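Local coordinates for protein ornithine decarboxylase (Entamoeba histolytica, PDB 4AIB) that probably decarboxylates L-ornithine to putrescine with pyridoxal 5'-phosphate as cofactor, working as a homodimer whose active sites draw on both subunits, at residues F267-S272 with L355-M360; T322-S327 with E344-E349; E10-L15 with F28-T33. All blocks are in the same frame, centred on the assembly; numbering follows the deposited sequence.

Contact 1 of 3, residues F267-S272 with L355-M360; sequences FHLVSS and LLFPNM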
loop_
_atom_site.group_PDB
_atom_site.type_symbol
_atom_site.label_atom_id
_atom_site.label_comp_id
_atom_site.label_asym_id
_atom_site.label_seq_id
_atom_site.Cartn_x
_atom_site.Cartn_y
_atom_site.Cartn_z
ATOM N N PHE A 267 0.331 -18.053 -8.061
ATOM C CA PHE A 267 1.026 -17.179 -9.003
ATOM C C PHE A 267 2.543 -17.236 -8.869
ATOM O O PHE A 267 3.078 -17.489 -7.786
ATOM C CB PHE A 267 0.547 -15.733 -8.846
ATOM C CG PHE A 267 -0.873 -15.511 -9.280
ATOM C CD1 PHE A 267 -1.179 -15.269 -10.616
ATOM C CD2 PHE A 267 -1.909 -15.539 -8.352
ATOM C CE1 PHE A 267 -2.489 -15.061 -11.018
ATOM C CE2 PHE A 267 -3.222 -15.334 -8.748
ATOM C CZ PHE A 267 -3.511 -15.094 -10.083
ATOM N N HIS A 268 3.227 -17.005 -9.986
ATOM C CA HIS A 268 4.679 -16.901 -10.011
ATOM C C HIS A 268 5.067 -15.647 -10.736
ATOM O O HIS A 268 4.684 -15.444 -11.891
ATOM C CB HIS A 268 5.302 -18.122 -10.679
ATOM C CG HIS A 268 4.881 -19.438 -10.066
ATOM N ND1 HIS A 268 5.320 -19.847 -8.863
ATOM C CD2 HIS A 268 4.035 -20.440 -10.538
ATOM C CE1 HIS A 268 4.783 -21.048 -8.575
ATOM N NE2 HIS A 268 3.997 -21.409 -9.601
ATOM N N LEU A 269 5.817 -14.786 -10.056
ATOM C CA LEU A 269 6.249 -13.516 -10.629
ATOM C C LEU A 269 7.571 -13.678 -11.375
ATOM O O LEU A 269 8.518 -14.260 -10.844
ATOM C CB LEU A 269 6.371 -12.451 -9.532
ATOM C CG LEU A 269 6.740 -11.014 -9.920
ATOM C CD1 LEU A 269 5.637 -10.347 -10.730
ATOM C CD2 LEU A 269 7.054 -10.196 -8.677
ATOM N N VAL A 270 7.619 -13.175 -12.609
ATOM C CA VAL A 270 8.840 -13.192 -13.420
ATOM C C VAL A 270 9.216 -11.761 -13.802
ATOM O O VAL A 270 8.719 -11.217 -14.790
ATOM C CB VAL A 270 8.692 -14.053 -14.696
ATOM C CG1 VAL A 270 10.044 -14.252 -15.368
ATOM C CG2 VAL A 270 8.068 -15.402 -14.377
ATOM N N SER A 271 10.103 -11.160 -13.018
ATOM C CA SER A 271 10.438 -9.748 -13.180
ATOM C C SER A 271 11.713 -9.516 -13.991
ATOM O O SER A 271 12.591 -10.377 -14.053
ATOM C CB SER A 271 10.528 -9.071 -11.811
ATOM O OG SER A 271 9.310 -9.226 -11.101
ATOM N N SER A 272 11.793 -8.348 -14.622
ATOM C CA SER A 272 12.942 -7.970 -15.440
ATOM C C SER A 272 13.825 -6.968 -14.702
ATOM O O SER A 272 13.395 -6.358 -13.722
ATOM C CB SER A 272 12.470 -7.370 -16.764
ATOM O OG SER A 272 11.694 -6.207 -16.538
ATOM N N LEU A 355 14.417 -12.452 -13.272
ATOM C CA LEU A 355 14.240 -13.054 -11.954
ATOM C C LEU A 355 12.873 -13.713 -11.842
ATOM O O LEU A 355 11.866 -13.122 -12.225
ATOM C CB LEU A 355 14.373 -11.990 -10.859
ATOM C CG LEU A 355 15.738 -11.574 -10.303
ATOM C CD1 LEU A 355 16.625 -10.921 -11.351
ATOM C CD2 LEU A 355 15.536 -10.629 -9.130
ATOM N N LEU A 356 12.843 -14.937 -11.320
ATOM C CA LEU A 356 11.583 -15.602 -11.001
ATOM C C LEU A 356 11.393 -15.677 -9.490
ATOM O O LEU A 356 12.212 -16.266 -8.783
ATOM C CB LEU A 356 11.511 -17.002 -11.628
ATOM C CG LEU A 356 10.449 -18.005 -11.142
ATOM C CD1 LEU A 356 9.039 -17.592 -11.543
ATOM C CD2 LEU A 356 10.750 -19.406 -11.655
ATOM N N PHE A 357 10.318 -15.062 -9.010
ATOM C CA PHE A 357 9.928 -15.152 -7.609
ATOM C C PHE A 357 8.877 -16.253 -7.470
ATOM O O PHE A 357 7.712 -16.045 -7.821
ATOM C CB PHE A 357 9.380 -13.810 -7.109
ATOM C CG PHE A 357 10.400 -12.704 -7.083
ATOM C CD1 PHE A 357 10.631 -11.922 -8.212
ATOM C CD2 PHE A 357 11.122 -12.432 -5.925
ATOM C CE1 PHE A 357 11.568 -10.899 -8.188
ATOM C CE2 PHE A 357 12.060 -11.411 -5.895
ATOM C CZ PHE A 357 12.283 -10.644 -7.029
ATOM N N PRO A 358 9.288 -17.437 -6.976
ATOM C CA PRO A 358 8.381 -18.578 -6.878
ATOM C C PRO A 358 7.340 -18.389 -5.782
ATOM O O PRO A 358 7.667 -17.916 -4.689
ATOM C CB PRO A 358 9.311 -19.752 -6.526
ATOM C CG PRO A 358 10.701 -19.254 -6.744
ATOM C CD PRO A 358 10.633 -17.782 -6.489
ATOM N N ASN A 359 6.099 -18.757 -6.095
ATOM C CA ASN A 359 4.969 -18.683 -5.167
ATOM C C ASN A 359 4.711 -17.276 -4.617
ATOM O O ASN A 359 5.105 -16.948 -3.493
ATOM C CB ASN A 359 5.117 -19.706 -4.029
ATOM C CG ASN A 359 5.414 -21.107 -4.534
ATOM O OD1 ASN A 359 4.767 -21.601 -5.458
ATOM N ND2 ASN A 359 6.395 -21.757 -3.920
ATOM N N MET A 360 4.055 -16.453 -5.430
ATOM C CA MET A 360 3.648 -15.111 -5.026
ATOM C C MET A 360 2.122 -15.027 -5.003
ATOM O O MET A 360 1.447 -16.039 -4.816
ATOM C CB MET A 360 4.244 -14.059 -5.967
ATOM C CG MET A 360 5.766 -14.021 -5.999
ATOM S SD MET A 360 6.531 -13.431 -4.475
ATOM C CE MET A 360 6.191 -11.674 -4.567
#
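Leu269 faces Phe357 in an antiparallel ladder between strand 267-272 and residues 355-357, whose axes come within 4.6 Å at 158°, before segment 355-360 turns a corner at Pro358 and Asn359. Leu269 and Phe357 form a hydrogen-bonded pair: Phe357 N gives a 2.7 Å bond to Leu269 O, while the return bond from Leu269 N to Phe357 O is longer and more bent. Ser271 and Leu355 make the next hydrogen-bonded pair, and Val270 with Leu356 is the non-hydrogen-bonded pair between them. On the face carrying Leu269, Phe357 and Met360, the leucine and the phenylalanine run side by side, Leu269 CD2 lying 4.0 Å from Phe357 CD1, and Met360 CG packs on Leu269 CB at 3.9 Å. On the other face Val270 CG2 meets Leu356 CD1 at 3.7 Å. At the corner, His268 ND1 accepts a nearly straight 3.1 Å bond from Asn359 N, which sits 21° out of the ring plane. With CG anti to the carbonyl carbon (chi1 -55°), the imidazole swings over to this turn, and its NE2 is hydrogen-bonded to Asp32 OD2, so both ring nitrogens are engaged and the rotation of the ring is fixed. In the mixed beta sheet of the C-terminal domain, strand 267-281 has strand 354-360 along one edge and strand 27-31 along the other; Val270 packs on helix 6-16, and Leu269 and Met360 touch Trp29.

Contact 2 of 3, residues T322-S327 with E344-E349; sequences TKMYES and ELPEME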
loop_
_atom_site.group_PDB
_atom_site.type_symbol
_atom_site.label_atom_id
_atom_site.label_comp_id
_atom_site.label_asym_id
_atom_site.label_seq_id
_atom_site.Cartn_x
_atom_site.Cartn_y
_atom_site.Cartn_z
ATOM N N THR A 322 29.918 -20.107 -10.704
ATOM C CA THR A 322 29.461 -19.061 -11.618
ATOM C C THR A 322 29.642 -17.684 -10.981
ATOM O O THR A 322 28.973 -16.724 -11.366
ATOM C CB THR A 322 27.978 -19.252 -12.005
ATOM O OG1 THR A 322 27.649 -20.643 -11.988
ATOM C CG2 THR A 322 27.696 -18.678 -13.394
ATOM N N LYS A 323 30.553 -17.609 -10.008
ATOM C CA LYS A 323 30.865 -16.377 -9.267
ATOM C C LYS A 323 29.622 -15.741 -8.637
ATOM O O LYS A 323 29.051 -14.791 -9.180
ATOM C CB LYS A 323 31.623 -15.362 -10.142
ATOM C CG LYS A 323 32.979 -15.829 -10.662
ATOM C CD LYS A 323 32.885 -16.499 -12.029
ATOM C CE LYS A 323 32.648 -15.489 -13.143
ATOM N NZ LYS A 323 32.409 -16.151 -14.455
ATOM N N MET A 324 29.207 -16.279 -7.494
ATOM C CA MET A 324 28.049 -15.764 -6.772
ATOM C C MET A 324 28.397 -14.550 -5.914
ATOM O O MET A 324 29.354 -14.581 -5.136
ATOM C CB MET A 324 27.418 -16.861 -5.913
ATOM C CG MET A 324 26.152 -17.468 -6.498
ATOM S SD MET A 324 26.379 -18.332 -8.062
ATOM C CE MET A 324 24.707 -18.908 -8.344
ATOM N N TYR A 325 27.611 -13.487 -6.068
ATOM C CA TYR A 325 27.786 -12.260 -5.296
ATOM C C TYR A 325 26.538 -11.957 -4.469
ATOM O O TYR A 325 25.421 -12.269 -4.887
ATOM C CB TYR A 325 28.087 -11.077 -6.223
ATOM C CG TYR A 325 29.313 -11.255 -7.094
ATOM C CD1 TYR A 325 30.594 -11.042 -6.581
ATOM C CD2 TYR A 325 29.192 -11.625 -8.433
ATOM C CE1 TYR A 325 31.719 -11.202 -7.376
ATOM C CE2 TYR A 325 30.312 -11.783 -9.236
ATOM C CZ TYR A 325 31.572 -11.572 -8.703
ATOM O OH TYR A 325 32.685 -11.730 -9.495
ATOM N N GLU A 326 26.734 -11.353 -3.297
ATOM C CA GLU A 326 25.619 -10.930 -2.450
ATOM C C GLU A 326 24.877 -9.777 -3.120
ATOM O O GLU A 326 25.380 -8.654 -3.188
ATOM C CB GLU A 326 26.111 -10.524 -1.056
ATOM C CG GLU A 326 25.000 -10.117 -0.096
ATOM C CD GLU A 326 25.514 -9.604 1.239
ATOM O OE1 GLU A 326 26.663 -9.116 1.302
ATOM O OE2 GLU A 326 24.760 -9.687 2.232
ATOM N N SER A 327 23.679 -10.070 -3.619
ATOM C CA SER A 327 22.912 -9.108 -4.401
ATOM C C SER A 327 21.740 -8.518 -3.625
ATOM O O SER A 327 21.015 -9.239 -2.934
ATOM C CB SER A 327 22.420 -9.752 -5.699
ATOM O OG SER A 327 23.506 -10.252 -6.463
ATOM N N GLU A 344 22.002 -14.370 -2.529
ATOM C CA GLU A 344 23.192 -14.783 -3.261
ATOM C C GLU A 344 22.815 -15.053 -4.718
ATOM O O GLU A 344 22.036 -15.965 -5.006
ATOM C CB GLU A 344 23.777 -16.041 -2.609
ATOM C CG GLU A 344 25.125 -16.493 -3.150
ATOM C CD GLU A 344 26.312 -15.913 -2.397
ATOM O OE1 GLU A 344 26.209 -14.793 -1.849
ATOM O OE2 GLU A 344 27.364 -16.586 -2.363
ATOM N N LEU A 345 23.364 -14.250 -5.628
ATOM C CA LEU A 345 23.041 -14.341 -7.054
ATOM C C LEU A 345 24.257 -14.095 -7.948
ATOM O O LEU A 345 25.141 -13.318 -7.588
ATOM C CB LEU A 345 21.932 -13.345 -7.414
ATOM C CG LEU A 345 20.481 -13.734 -7.120
ATOM C CD1 LEU A 345 19.606 -12.492 -7.066
ATOM C CD2 LEU A 345 19.949 -14.721 -8.150
ATOM N N PRO A 346 24.302 -14.749 -9.128
ATOM C CA PRO A 346 25.390 -14.484 -10.074
ATOM C C PRO A 346 25.264 -13.089 -10.685
ATOM O O PRO A 346 24.178 -12.504 -10.654
ATOM C CB PRO A 346 25.187 -15.556 -11.149
ATOM C CG PRO A 346 23.733 -15.874 -11.097
ATOM C CD PRO A 346 23.347 -15.745 -9.651
ATOM N N GLU A 347 26.363 -12.562 -11.220
ATOM C CA GLU A 347 26.357 -11.244 -11.853
ATOM C C GLU A 347 25.405 -11.237 -13.047
ATOM O O GLU A 347 25.509 -12.078 -13.942
ATOM C CB GLU A 347 27.768 -10.830 -12.285
ATOM C CG GLU A 347 27.887 -9.367 -12.696
ATOM C CD GLU A 347 29.241 -9.020 -13.290
ATOM O OE1 GLU A 347 29.819 -9.858 -14.015
ATOM O OE2 GLU A 347 29.725 -7.895 -13.037
ATOM N N MET A 348 24.475 -10.287 -13.039
ATOM C CA MET A 348 23.431 -10.215 -14.055
ATOM C C MET A 348 23.563 -8.977 -14.935
ATOM O O MET A 348 24.142 -7.971 -14.526
ATOM C CB MET A 348 22.047 -10.259 -13.401
ATOM C CG MET A 348 21.702 -11.599 -12.771
ATOM S SD MET A 348 20.096 -11.621 -11.953
ATOM C CE MET A 348 20.441 -10.693 -10.459
ATOM N N GLU A 349 23.021 -9.069 -16.147
ATOM C CA GLU A 349 23.029 -7.969 -17.102
ATOM C C GLU A 349 21.600 -7.476 -17.332
ATOM O O GLU A 349 20.751 -8.237 -17.803
ATOM C CB GLU A 349 23.670 -8.417 -18.420
ATOM C CG GLU A 349 23.877 -7.311 -19.446
ATOM C CD GLU A 349 24.533 -7.809 -20.722
ATOM O OE1 GLU A 349 25.645 -8.376 -20.645
ATOM O OE2 GLU A 349 23.939 -7.627 -21.805
#
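Tyr325 and Leu345 form the hydrogen-bonded pair of a beta hairpin made by strands 324-330 and 341-346, whose short segments approach to 4.3 Å with strongly twisted directions, 125° apart. Leu345 N gives a nearly straight bond to Tyr325 O (3.0 Å, 174°); the bond from Tyr325 N to Leu345 O is 2.9 Å long. Glu326 and Glu344 follow as a non-hydrogen-bonded pair on one face, with their carboxylates apart. Glu344 starts with CG anti to its own N (chi1 -172°) and then bends at chi2, which lays the chain obliquely across Met324: Glu344 CG comes 3.6 Å from Met324 CB. The methionine is bent too, and its terminal methyl packs alongside the proline ring, Met324 CE lying 3.7 Å from Pro346 CD. On the face away from Glu326 and Glu344, the Tyr325 ring runs beside the base of Glu347, with Tyr325 CE2 4.1 Å from Glu347 CB; the tyrosine side chain also touches Lys284, Lys285 and Ile287 of strand 284-291, which runs parallel to strand 324-330 beside it. Leu345 leans on Cys313. Ser327 OG turns back along its own strand to bond Tyr325 O at 3.2 Å, so this carbonyl oxygen accepts from two donors, Ser327 OG and Leu345 N, which approach it from opposite faces of its plane.

Contact 3 of 3, residues E10-L15 with F28-T33; sequences EFALNL and FWIFDT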
loop_
_atom_site.group_PDB
_atom_site.type_symbol
_atom_site.label_atom_id
_atom_site.label_comp_id
_atom_site.label_asym_id
_atom_site.label_seq_id
_atom_site.Cartn_x
_atom_site.Cartn_y
_atom_site.Cartn_z
ATOM N N GLU A 10 10.796 -23.382 -17.718
ATOM C CA GLU A 10 10.791 -23.492 -19.179
ATOM C C GLU A 10 9.730 -22.607 -19.830
ATOM O O GLU A 10 9.954 -22.056 -20.908
ATOM C CB GLU A 10 10.604 -24.949 -19.612
ATOM C CG GLU A 10 11.841 -25.819 -19.432
ATOM C CD GLU A 10 11.641 -27.250 -19.903
ATOM O OE1 GLU A 10 10.806 -27.482 -20.806
ATOM O OE2 GLU A 10 12.327 -28.149 -19.372
ATOM N N PHE A 11 8.582 -22.478 -19.167
ATOM C CA PHE A 11 7.488 -21.636 -19.651
ATOM C C PHE A 11 7.836 -20.152 -19.538
ATOM O O PHE A 11 7.461 -19.355 -20.401
ATOM C CB PHE A 11 6.190 -21.952 -18.897
ATOM C CG PHE A 11 5.013 -21.109 -19.312
ATOM C CD1 PHE A 11 4.550 -21.122 -20.626
ATOM C CD2 PHE A 11 4.353 -20.313 -18.382
ATOM C CE1 PHE A 11 3.461 -20.350 -21.003
ATOM C CE2 PHE A 11 3.262 -19.541 -18.753
ATOM C CZ PHE A 11 2.815 -19.559 -20.064
ATOM N N ALA A 12 8.554 -19.796 -18.474
ATOM C CA ALA A 12 9.022 -18.426 -18.269
ATOM C C ALA A 12 10.049 -18.034 -19.330
ATOM O O ALA A 12 9.950 -16.959 -19.924
ATOM C CB ALA A 12 9.601 -18.261 -16.872
ATOM N N LEU A 13 11.016 -18.919 -19.571
ATOM C CA LEU A 13 12.071 -18.703 -20.567
ATOM C C LEU A 13 11.535 -18.574 -21.993
ATOM O O LEU A 13 12.036 -17.765 -22.780
ATOM C CB LEU A 13 13.108 -19.828 -20.506
ATOM C CG LEU A 13 14.219 -19.722 -19.459
ATOM C CD1 LEU A 13 14.820 -21.089 -19.167
ATOM C CD2 LEU A 13 15.296 -18.737 -19.895
ATOM N N ASN A 14 10.522 -19.378 -22.314
ATOM C CA ASN A 14 9.858 -19.329 -23.615
ATOM C C ASN A 14 9.150 -17.987 -23.824
ATOM O O ASN A 14 9.048 -17.495 -24.950
ATOM C CB ASN A 14 8.866 -20.488 -23.745
ATOM C CG ASN A 14 8.568 -20.851 -25.189
ATOM O OD1 ASN A 14 7.976 -20.069 -25.935
ATOM N ND2 ASN A 14 8.965 -22.055 -25.587
ATOM N N LEU A 15 8.673 -17.401 -22.727
ATOM C CA LEU A 15 8.020 -16.095 -22.764
ATOM C C LEU A 15 9.018 -14.936 -22.774
ATOM O O LEU A 15 8.770 -13.914 -23.414
ATOM C CB LEU A 15 7.038 -15.946 -21.598
ATOM C CG LEU A 15 5.710 -16.704 -21.689
ATOM C CD1 LEU A 15 5.046 -16.758 -20.323
ATOM C CD2 LEU A 15 4.772 -16.086 -22.716
ATOM N N PHE A 28 5.897 -10.196 -15.598
ATOM C CA PHE A 28 4.660 -10.913 -15.904
ATOM C C PHE A 28 4.380 -12.034 -14.904
ATOM O O PHE A 28 5.304 -12.592 -14.307
ATOM C CB PHE A 28 4.663 -11.444 -17.348
ATOM C CG PHE A 28 5.735 -12.463 -17.630
ATOM C CD1 PHE A 28 5.496 -13.821 -17.427
ATOM C CD2 PHE A 28 6.976 -12.070 -18.120
ATOM C CE1 PHE A 28 6.479 -14.762 -17.692
ATOM C CE2 PHE A 28 7.961 -13.008 -18.389
ATOM C CZ PHE A 28 7.712 -14.356 -18.178
ATOM N N TRP A 29 3.099 -12.354 -14.733
ATOM C CA TRP A 29 2.668 -13.396 -13.804
ATOM C C TRP A 29 2.432 -14.703 -14.504
ATOM O O TRP A 29 1.980 -14.729 -15.651
ATOM C CB TRP A 29 1.395 -12.967 -13.084
ATOM C CG TRP A 29 1.565 -11.759 -12.193
ATOM C CD1 TRP A 29 1.343 -10.423 -12.521
ATOM C CD2 TRP A 29 1.991 -11.739 -10.787
ATOM N NE1 TRP A 29 1.599 -9.606 -11.447
ATOM C CE2 TRP A 29 1.989 -10.328 -10.377
ATOM C CE3 TRP A 29 2.359 -12.709 -9.862
ATOM C CZ2 TRP A 29 2.346 -9.935 -9.095
ATOM C CZ3 TRP A 29 2.717 -12.299 -8.572
ATOM C CH2 TRP A 29 2.709 -10.946 -8.199
ATOM N N ILE A 30 2.740 -15.803 -13.820
ATOM C CA ILE A 30 2.424 -17.141 -14.318
ATOM C C ILE A 30 1.388 -17.794 -13.405
ATOM O O ILE A 30 1.640 -18.010 -12.217
ATOM C CB ILE A 30 3.677 -18.038 -14.453
ATOM C CG1 ILE A 30 4.634 -17.470 -15.510
ATOM C CG2 ILE A 30 3.280 -19.466 -14.814
ATOM C CD1 ILE A 30 5.966 -18.189 -15.602
ATOM N N PHE A 31 0.222 -18.096 -13.971
ATOM C CA PHE A 31 -0.871 -18.698 -13.215
ATOM C C PHE A 31 -0.738 -20.220 -13.163
ATOM O O PHE A 31 -1.000 -20.916 -14.148
ATOM C CB PHE A 31 -2.228 -18.275 -13.798
ATOM C CG PHE A 31 -3.410 -18.732 -12.988
ATOM C CD1 PHE A 31 -3.568 -18.326 -11.666
ATOM C CD2 PHE A 31 -4.376 -19.557 -13.552
ATOM C CE1 PHE A 31 -4.659 -18.744 -10.920
ATOM C CE2 PHE A 31 -5.470 -19.979 -12.811
ATOM C CZ PHE A 31 -5.612 -19.571 -11.493
ATOM N N ASP A 32 -0.316 -20.720 -12.004
ATOM C CA ASP A 32 -0.132 -22.151 -11.783
ATOM C C ASP A 32 -1.458 -22.787 -11.376
ATOM O O ASP A 32 -1.819 -22.798 -10.197
ATOM C CB ASP A 32 0.940 -22.392 -10.711
ATOM C CG ASP A 32 1.510 -23.806 -10.745
ATOM O OD1 ASP A 32 0.929 -24.691 -11.410
ATOM O OD2 ASP A 32 2.553 -24.034 -10.096
ATOM N N THR A 33 -2.176 -23.311 -12.366
ATOM C CA THR A 33 -3.489 -23.921 -12.149
ATOM C C THR A 33 -3.380 -25.188 -11.299
ATOM O O THR A 33 -4.204 -25.416 -10.411
ATOM C CB THR A 33 -4.188 -24.242 -13.486
ATOM O OG1 THR A 33 -3.959 -23.181 -14.420
ATOM C CG2 THR A 33 -5.684 -24.430 -13.292
#
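Apolar contacts carry most of the interface between helix 10-15 and strand 28-31, with Phe11, Ala12 and Leu15 set against Phe28 and Ile30. The two axes come within 10.2 Å, at 143°, and Ala12 brings the backbones closest, its CA 7.8 Å from that of Ile30. Ile30 touches both Phe11 and Ala12: its CG2 meets the edge of the Phe11 ring at CD2, 3.8 Å away and near the ring plane, while its CD1 reaches Ala12 CB at 3.9 Å. Phe11 and Ile30 overlap alongside, their side chains running in opposing senses. Within the helix, Leu15 CD1 lies over one face of the Phe11 ring, offset toward its rim.

The second aromatic contact is made by Phe28. Its CG stands between the backbone N and the carbonyl carbon (chi1 63°), which directs the ring toward the helix, where Phe28 CE1 meets Leu15 CD1 at 3.6 Å and Phe28 CZ meets Leu15 CB at 3.8 Å. The same CZ lies 3.9 Å from Ala12 O, placing that backbone oxygen at the edge of the ring, near its plane.

Polar interactions lie to the side: Asp32, just after the strand, is the N-cap of helix 33-46. Tyr382 packs on Phe11, Leu15 and Phe28. The arrangement is a helix packed on one face of a beta sheet, here the N-terminal helix 6-16 against the sheet of the C-terminal domain.

Contacts 1 and 3 are neighbours, their centres about 9 Å apart, because strands 267-281 and 27-31 pair antiparallel: His268 O meets Ile30 N, Val270 N meets Phe28 O, and Phe267 packs on Phe31. Contact 2 lies about 18 Å between centres from contact 1, touching it through Leu355 and Met348, and about 23 Å from contact 3. All three reach the same mixed beta sheet. Along the chain contact 3 closes first; contact 1 then spans the residues that include the hairpin of contact 2. The N-terminal strand 27-31, paired in parallel with strand 380-383, joins a sheet otherwise built from residues beyond the barrel, tying both ends of the chain into the C-terminal domain.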